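Local coordinates for protein class D beta-lactamase (Fusobacterium nucleatum subsp. polymorphum, PDB 4IED) that probably hydrolyses beta-lactam antibiotics to substituted beta-amino acids, as a class D beta-lactamase with a penicillin-binding transpeptidase-type fold, at residues 32-36 with 37-41; 160-163 with 164-168. All coordinates share one frame; numbering follows the deposited sequence.

Interaction 1 (32-36 with 37-41); sequences VVYDL and KNDKI
The beta hairpin of strands 29-35 and 40-44 turns here, at the outer edge of the antiparallel sheet, and a G1 beta bulge closes it. Two residues, Asp39 and Lys40, lie opposite the single Asp35, and Asp39 has the positive phi (46°) of a bulge residue. Asp35 and Lys40 form the last hydrogen-bonded pair: Asp35 N gives to Lys40 O at 2.8 Å, and Lys40 N returns a bond to Asp35 O at 3.1 Å. Inside the turn, Asp39 N bonds to Leu36 O.

The Asp35 carboxylate folds over the turn. With CG anti to the backbone N (chi1 175°), its two oxygens come within bonding distance of Asn38. OD1 takes the backbone N of Asn38 at 3.0 Å, from above the carboxylate plane. OD2 takes Asn38 ND2 at 2.9 Å in a nearly straight bond on its syn side, with the amide turned 67° from the carboxylate. Asn220 also bonds to OD1. Asp35 and Asn38 are magnesium ligands in a structure of this protein, but no ion is bound at that site in this model. Lys37 extends away from the turn to a salt bridge with Asp219.

On the other face of the hairpin are Tyr34 and Ile41, a non-hydrogen-bonded pair. Ile41 CG1 meets the edge of the Tyr34 ring at CD1, 4.1 Å away. Val32 continues this apolar row, with CG1 3.8 Å from Ile41 CG2. The ring runs along the hairpin to the bulge. There Tyr34 OH donates to Asp39 OD1 at 2.6 Å, on the anti side of a carboxylate set almost perpendicular to the ring.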
ATOM      1  N   VAL A  32     -10.941   6.323  -2.639  1.00  6.36           N
ATOM      2  CA  VAL A  32     -11.045   7.312  -1.582  1.00  6.50           C
ATOM      3  C   VAL A  32      -9.840   8.185  -1.601  1.00  6.36           C
ATOM      4  O   VAL A  32      -8.746   7.696  -1.650  1.00  6.06           O
ATOM      5  CB  VAL A  32     -11.116   6.588  -0.207  1.00  6.56           C
ATOM      6  CG1 VAL A  32     -11.288   7.569   0.912  1.00  6.86           C
ATOM      7  CG2 VAL A  32     -12.267   5.606  -0.233  1.00  6.81           C
ATOM      8  N   VAL A  33     -10.102   9.483  -1.499  1.00  6.64           N
ATOM      9  CA  VAL A  33      -9.058  10.470  -1.305  1.00  6.62           C
ATOM     10  C   VAL A  33      -9.425  11.308  -0.074  1.00  6.90           C
ATOM     11  O   VAL A  33     -10.509  11.843  -0.009  1.00  7.27           O
ATOM     12  CB  VAL A  33      -8.829  11.367  -2.510  1.00  6.78           C
ATOM     13  CG1 VAL A  33      -7.812  12.500  -2.169  1.00  6.87           C
ATOM     14  CG2 VAL A  33      -8.440  10.553  -3.749  1.00  6.58           C
ATOM     15  N   TYR A  34      -8.478  11.441   0.872  1.00  6.78           N
ATOM     16  CA  TYR A  34      -8.615  12.306   2.071  1.00  7.10           C
ATOM     17  C   TYR A  34      -7.765  13.533   1.827  1.00  7.26           C
ATOM     18  O   TYR A  34      -6.543  13.412   1.581  1.00  7.01           O
ATOM     19  CB  TYR A  34      -8.224  11.625   3.353  1.00  6.97           C
ATOM     20  CG  TYR A  34      -8.283  12.525   4.597  1.00  7.36           C
ATOM     21  CD1 TYR A  34      -9.493  12.987   5.062  1.00  7.80           C
ATOM     22  CD2 TYR A  34      -7.113  12.963   5.240  1.00  7.36           C
ATOM     23  CE1 TYR A  34      -9.552  13.843   6.161  1.00  8.35           C
ATOM     24  CE2 TYR A  34      -7.157  13.769   6.334  1.00  7.93           C
ATOM     25  CZ  TYR A  34      -8.364  14.164   6.825  1.00  8.42           C
ATOM     26  OH  TYR A  34      -8.470  15.021   7.896  1.00  9.53           O
ATOM     27  N   ASP A  35      -8.420  14.691   1.890  1.00  7.73           N
ATOM     28  CA  ASP A  35      -7.774  16.011   1.802  1.00  8.04           C
ATOM     29  C   ASP A  35      -7.570  16.557   3.193  1.00  8.32           C
ATOM     30  O   ASP A  35      -8.549  16.900   3.844  1.00  8.70           O
ATOM     31  CB  ASP A  35      -8.727  16.873   0.944  1.00  8.45           C
ATOM     32  CG  ASP A  35      -8.314  18.346   0.803  1.00  8.91           C
ATOM     33  OD1 ASP A  35      -7.601  18.896   1.732  1.00  9.07           O
ATOM     34  OD2 ASP A  35      -8.826  19.001  -0.131  1.00  9.21           O
ATOM     35  N   LEU A  36      -6.320  16.558   3.614  1.00  8.17           N
ATOM     36  CA  LEU A  36      -5.974  16.920   5.017  1.00  8.43           C
ATOM     37  C   LEU A  36      -6.392  18.374   5.309  1.00  9.17           C
ATOM     38  O   LEU A  36      -6.996  18.688   6.347  1.00  9.72           O
ATOM     39  CB  LEU A  36      -4.488  16.745   5.281  1.00  8.21           C
ATOM     40  CG  LEU A  36      -4.030  17.210   6.661  1.00  8.56           C
ATOM     41  CD1 LEU A  36      -4.657  16.445   7.800  1.00  8.57           C
ATOM     42  CD2 LEU A  36      -2.532  17.099   6.704  1.00  8.37           C
ATOM     43  N   LYS A  37      -5.992  19.306   4.450  1.00  9.54           N
ATOM     44  CA  LYS A  37      -6.185  20.743   4.716  1.00 10.59           C
ATOM     45  C   LYS A  37      -7.676  21.088   4.955  1.00 11.07           C
ATOM     46  O   LYS A  37      -8.097  21.883   5.805  1.00 11.94           O
ATOM     47  CB  LYS A  37      -5.574  21.567   3.599  1.00 11.14           C
ATOM     48  CG  LYS A  37      -5.549  23.029   3.772  1.00 12.38           C
ATOM     49  CD  LYS A  37      -4.980  23.720   2.520  1.00 12.81           C
ATOM     50  CE  LYS A  37      -5.048  25.159   2.622  1.00 13.80           C
ATOM     51  NZ  LYS A  37      -4.569  25.867   1.412  1.00 13.94           N
ATOM     52  N   ASN A  38      -8.529  20.445   4.164  1.00 10.98           N
ATOM     53  CA  ASN A  38      -9.981  20.552   4.237  1.00 11.61           C
ATOM     54  C   ASN A  38     -10.726  19.510   5.032  1.00 11.67           C
ATOM     55  O   ASN A  38     -11.962  19.638   5.171  1.00 12.33           O
ATOM     56  CB  ASN A  38     -10.599  20.625   2.840  1.00 11.63           C
ATOM     57  CG  ASN A  38     -10.152  21.845   2.096  1.00 11.94           C
ATOM     58  OD1 ASN A  38     -10.438  23.011   2.511  1.00 13.10           O
ATOM     59  ND2 ASN A  38      -9.440  21.617   0.990  1.00 11.84           N
ATOM     60  N   ASP A  39      -9.991  18.580   5.601  1.00 11.61           N
ATOM     61  CA  ASP A  39     -10.512  17.514   6.417  1.00 12.22           C
ATOM     62  C   ASP A  39     -11.701  16.863   5.803  1.00 12.53           C
ATOM     63  O   ASP A  39     -12.832  16.766   6.431  1.00 13.71           O
ATOM     64  CB  ASP A  39     -10.830  18.014   7.850  1.00 13.25           C
ATOM     65  CG  ASP A  39     -11.237  16.850   8.796  1.00 13.61           C
ATOM     66  OD1 ASP A  39     -10.869  15.664   8.561  1.00 12.91           O
ATOM     67  OD2 ASP A  39     -12.040  17.197   9.767  1.00 16.10           O
ATOM     68  N   LYS A  40     -11.558  16.385   4.586  1.00 12.43           N
ATOM     69  CA  LYS A  40     -12.738  15.842   3.923  1.00 12.89           C
ATOM     70  C   LYS A  40     -12.313  14.737   2.974  1.00 11.65           C
ATOM     71  O   LYS A  40     -11.162  14.619   2.543  1.00 10.49           O
ATOM     72  CB  LYS A  40     -13.451  16.899   3.160  1.00 14.83           C
ATOM     73  CG  LYS A  40     -12.592  17.388   2.005  1.00 16.34           C
ATOM     74  CD  LYS A  40     -13.281  18.470   1.187  1.00 20.51           C
ATOM     75  CE  LYS A  40     -14.649  18.848   1.778  1.00 24.54           C
ATOM     76  NZ  LYS A  40     -15.643  19.579   0.914  1.00 28.35           N
ATOM     77  N   ILE A  41     -13.285  13.891   2.665  1.00 12.69           N
ATOM     78  CA  ILE A  41     -13.101  12.782   1.800  1.00 13.05           C
ATOM     79  C   ILE A  41     -13.819  12.941   0.501  1.00 11.93           C
ATOM     80  O   ILE A  41     -14.962  13.494   0.467  1.00 11.84           O
ATOM     81  CB  ILE A  41     -13.690  11.513   2.486  1.00 15.56           C
ATOM     82  CG1 ILE A  41     -12.783  11.066   3.624  1.00 19.14           C
ATOM     83  CG2 ILE A  41     -13.854  10.367   1.531  1.00 16.79           C
ATOM     84  CD1 ILE A  41     -13.454  10.104   4.569  1.00 21.86           C
TER

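Interaction 2 (160-163 with 164-168); sequences LLNL and LSQSK
Helix 154-165 ends in a Schellman motif, and the side chains of Leu163 and Lys168 meet across it at about a right angle. Leu163 CD2 touches Lys168 CB at 3.9 Å. The Lys168 chain then runs on away from the helix, so only its root takes part. Ser167 is the C-prime residue, and its positive phi turns the chain back. This brings Lys168 N to Leu163 O at 2.8 Å, the bond that spans five residues. The three-residue bond of the motif joins Ser167 N to Leu164 O.

Leu163 O is gripped twice. Gln166 N also reaches it, at 3.1 Å and with a bent N-H angle of 135°. The two donors come from opposite faces of the carbonyl plane.

One turn back, the bonds are still those of a regular alpha helix. Leu164 N bonds to Leu160 O and Ser165 N to Leu161 O. Leu161 and Leu164 are buried, and their CD2 methyls approach each other at 4.4 Å. Trp214 of strand 208-216 lies against both leucines. Leu164 also packs on Gln176 and Val179 of helix 173-182.

Asn162 and Gln166 are four residues apart, Gln166 just past the helix end. Their amide planes are inclined at 49°. The Gln166 chain is extended beyond CG, and its CG passes 3.5 Å from Asn162 O.

The same carbonyl oxygen takes a bond from Ser165. The hydroxyl sits between the backbone N and the carbonyl carbon of its own residue (chi1 69°), which turns it back along the helix. Ser165 OG donates to Asn162 O at 2.8 Å, from above the carbonyl plane.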
ATOM      1  N   LEU A 160      -4.721   5.201   7.768  1.00  5.70           N
ATOM      2  CA  LEU A 160      -3.381   4.875   8.145  1.00  5.72           C
ATOM      3  C   LEU A 160      -2.341   5.723   7.417  1.00  5.34           C
ATOM      4  O   LEU A 160      -1.322   6.181   7.981  1.00  5.44           O
ATOM      5  CB  LEU A 160      -3.030   3.426   7.937  1.00  5.72           C
ATOM      6  CG  LEU A 160      -3.528   2.420   8.928  1.00  6.44           C
ATOM      7  CD1 LEU A 160      -3.401   1.010   8.336  1.00  6.82           C
ATOM      8  CD2 LEU A 160      -2.832   2.552  10.240  1.00  6.80           C
ATOM      9  N   LEU A 161      -2.582   5.959   6.140  1.00  5.28           N
ATOM     10  CA  LEU A 161      -1.609   6.662   5.284  1.00  5.36           C
ATOM     11  C   LEU A 161      -1.610   8.148   5.642  1.00  5.73           C
ATOM     12  O   LEU A 161      -0.566   8.770   5.611  1.00  5.88           O
ATOM     13  CB  LEU A 161      -1.957   6.433   3.821  1.00  5.31           C
ATOM     14  CG  LEU A 161      -1.626   5.029   3.388  1.00  5.01           C
ATOM     15  CD1 LEU A 161      -2.353   4.687   2.075  1.00  5.04           C
ATOM     16  CD2 LEU A 161      -0.122   4.690   3.223  1.00  4.94           C
ATOM     17  N   ASN A 162      -2.771   8.703   5.960  1.00  5.95           N
ATOM     18  CA  ASN A 162      -2.835  10.080   6.448  1.00  6.39           C
ATOM     19  C   ASN A 162      -1.939  10.261   7.675  1.00  6.50           C
ATOM     20  O   ASN A 162      -1.173  11.233   7.809  1.00  6.80           O
ATOM     21  CB  ASN A 162      -4.271  10.489   6.727  1.00  6.66           C
ATOM     22  CG  ASN A 162      -4.301  11.889   7.350  1.00  7.26           C
ATOM     23  OD1 ASN A 162      -3.871  12.859   6.769  1.00  8.18           O
ATOM     24  ND2 ASN A 162      -4.782  11.928   8.489  1.00  7.53           N
ATOM     25  N   LEU A 163      -2.002   9.325   8.573  1.00  6.31           N
ATOM     26  CA  LEU A 163      -1.139   9.363   9.785  1.00  6.46           C
ATOM     27  C   LEU A 163       0.374   9.135   9.455  1.00  6.34           C
ATOM     28  O   LEU A 163       1.259   9.848   9.952  1.00  6.65           O
ATOM     29  CB  LEU A 163      -1.622   8.388  10.838  1.00  6.40           C
ATOM     30  CG  LEU A 163      -2.998   8.683  11.390  1.00  6.77           C
ATOM     31  CD1 LEU A 163      -3.509   7.457  12.198  1.00  6.77           C
ATOM     32  CD2 LEU A 163      -3.033   9.968  12.146  1.00  7.47           C
ATOM     33  N   LEU A 164       0.652   8.106   8.680  1.00  5.96           N
ATOM     34  CA  LEU A 164       2.030   7.822   8.286  1.00  5.89           C
ATOM     35  C   LEU A 164       2.696   9.044   7.636  1.00  6.20           C
ATOM     36  O   LEU A 164       3.833   9.384   7.938  1.00  6.42           O
ATOM     37  CB  LEU A 164       2.078   6.643   7.268  1.00  5.51           C
ATOM     38  CG  LEU A 164       3.486   6.256   6.777  1.00  5.50           C
ATOM     39  CD1 LEU A 164       4.505   5.938   7.904  1.00  5.63           C
ATOM     40  CD2 LEU A 164       3.423   5.110   5.785  1.00  5.21           C
ATOM     41  N   SER A 165       1.981   9.709   6.740  1.00  6.27           N
ATOM     42  CA  SER A 165       2.519  10.824   5.921  1.00  6.61           C
ATOM     43  C   SER A 165       2.947  12.010   6.839  1.00  7.30           C
ATOM     44  O   SER A 165       3.750  12.794   6.478  1.00  7.78           O
ATOM     45  CB  SER A 165       1.469  11.322   4.930  1.00  6.72           C
ATOM     46  OG  SER A 165       0.415  11.978   5.583  1.00  7.23           O
ATOM     47  N   GLN A 166       2.340  12.071   8.029  1.00  7.64           N
ATOM     48  CA  GLN A 166       2.665  13.096   9.052  1.00  8.68           C
ATOM     49  C   GLN A 166       3.479  12.546  10.246  1.00  9.00           C
ATOM     50  O   GLN A 166       3.648  13.248  11.273  1.00 10.19           O
ATOM     51  CB  GLN A 166       1.330  13.586   9.546  1.00  8.94           C
ATOM     52  CG  GLN A 166       0.445  14.268   8.494  1.00  9.39           C
ATOM     53  CD  GLN A 166      -0.880  14.666   9.103  1.00 10.07           C
ATOM     54  OE1 GLN A 166      -1.907  13.958   9.115  1.00 11.22           O
ATOM     55  NE2 GLN A 166      -0.804  15.777   9.807  1.00 11.29           N
ATOM     56  N   SER A 167       3.983  11.323  10.104  1.00  9.02           N
ATOM     57  CA  SER A 167       4.752  10.671  11.190  1.00  9.52           C
ATOM     58  C   SER A 167       3.940  10.672  12.474  1.00  9.43           C
ATOM     59  O   SER A 167       4.483  10.772  13.570  1.00  9.87           O
ATOM     60  CB  SER A 167       6.143  11.291  11.369  1.00 10.44           C
ATOM     61  OG  SER A 167       6.898  11.006  10.161  1.00 12.19           O
ATOM     62  N   LYS A 168       2.649  10.402  12.374  1.00  9.24           N
ATOM     63  CA  LYS A 168       1.744  10.409  13.543  1.00  9.69           C
ATOM     64  C   LYS A 168       1.330   9.042  14.035  1.00  9.25           C
ATOM     65  O   LYS A 168       0.536   8.911  14.966  1.00 10.22           O
ATOM     66  CB  LYS A 168       0.469  11.248  13.239  1.00 10.43           C
ATOM     67  CG  LYS A 168       0.741  12.743  13.308  1.00 12.34           C
ATOM     68  CD  LYS A 168      -0.530  13.467  12.961  1.00 14.47           C
ATOM     69  CE  LYS A 168      -0.262  14.962  13.064  1.00 17.43           C
ATOM     70  NZ  LYS A 168      -0.050  15.533  14.394  1.00 20.98           N
TER

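In the fold
Interaction 1 comes first along the chain and interaction 2 follows nearly 120 residues later, yet their centres are 13 Å apart. Both belong to the same penicillin-binding transpeptidase-type domain and lie to the same side of its centre. Interaction 1 turns the edge hairpin of the six-stranded antiparallel sheet; interaction 2 ends helix 154-165, which packs on that sheet. They touch directly. Tyr34 CE2 and Leu36 CD1 pack on the side chain of Asn162, and Leu36 CD2 packs on that of Gln166. Strand 221-229 contacts both through Ile221. The contacts between them tie the hairpin turn to the end of the helix that lies on the sheet.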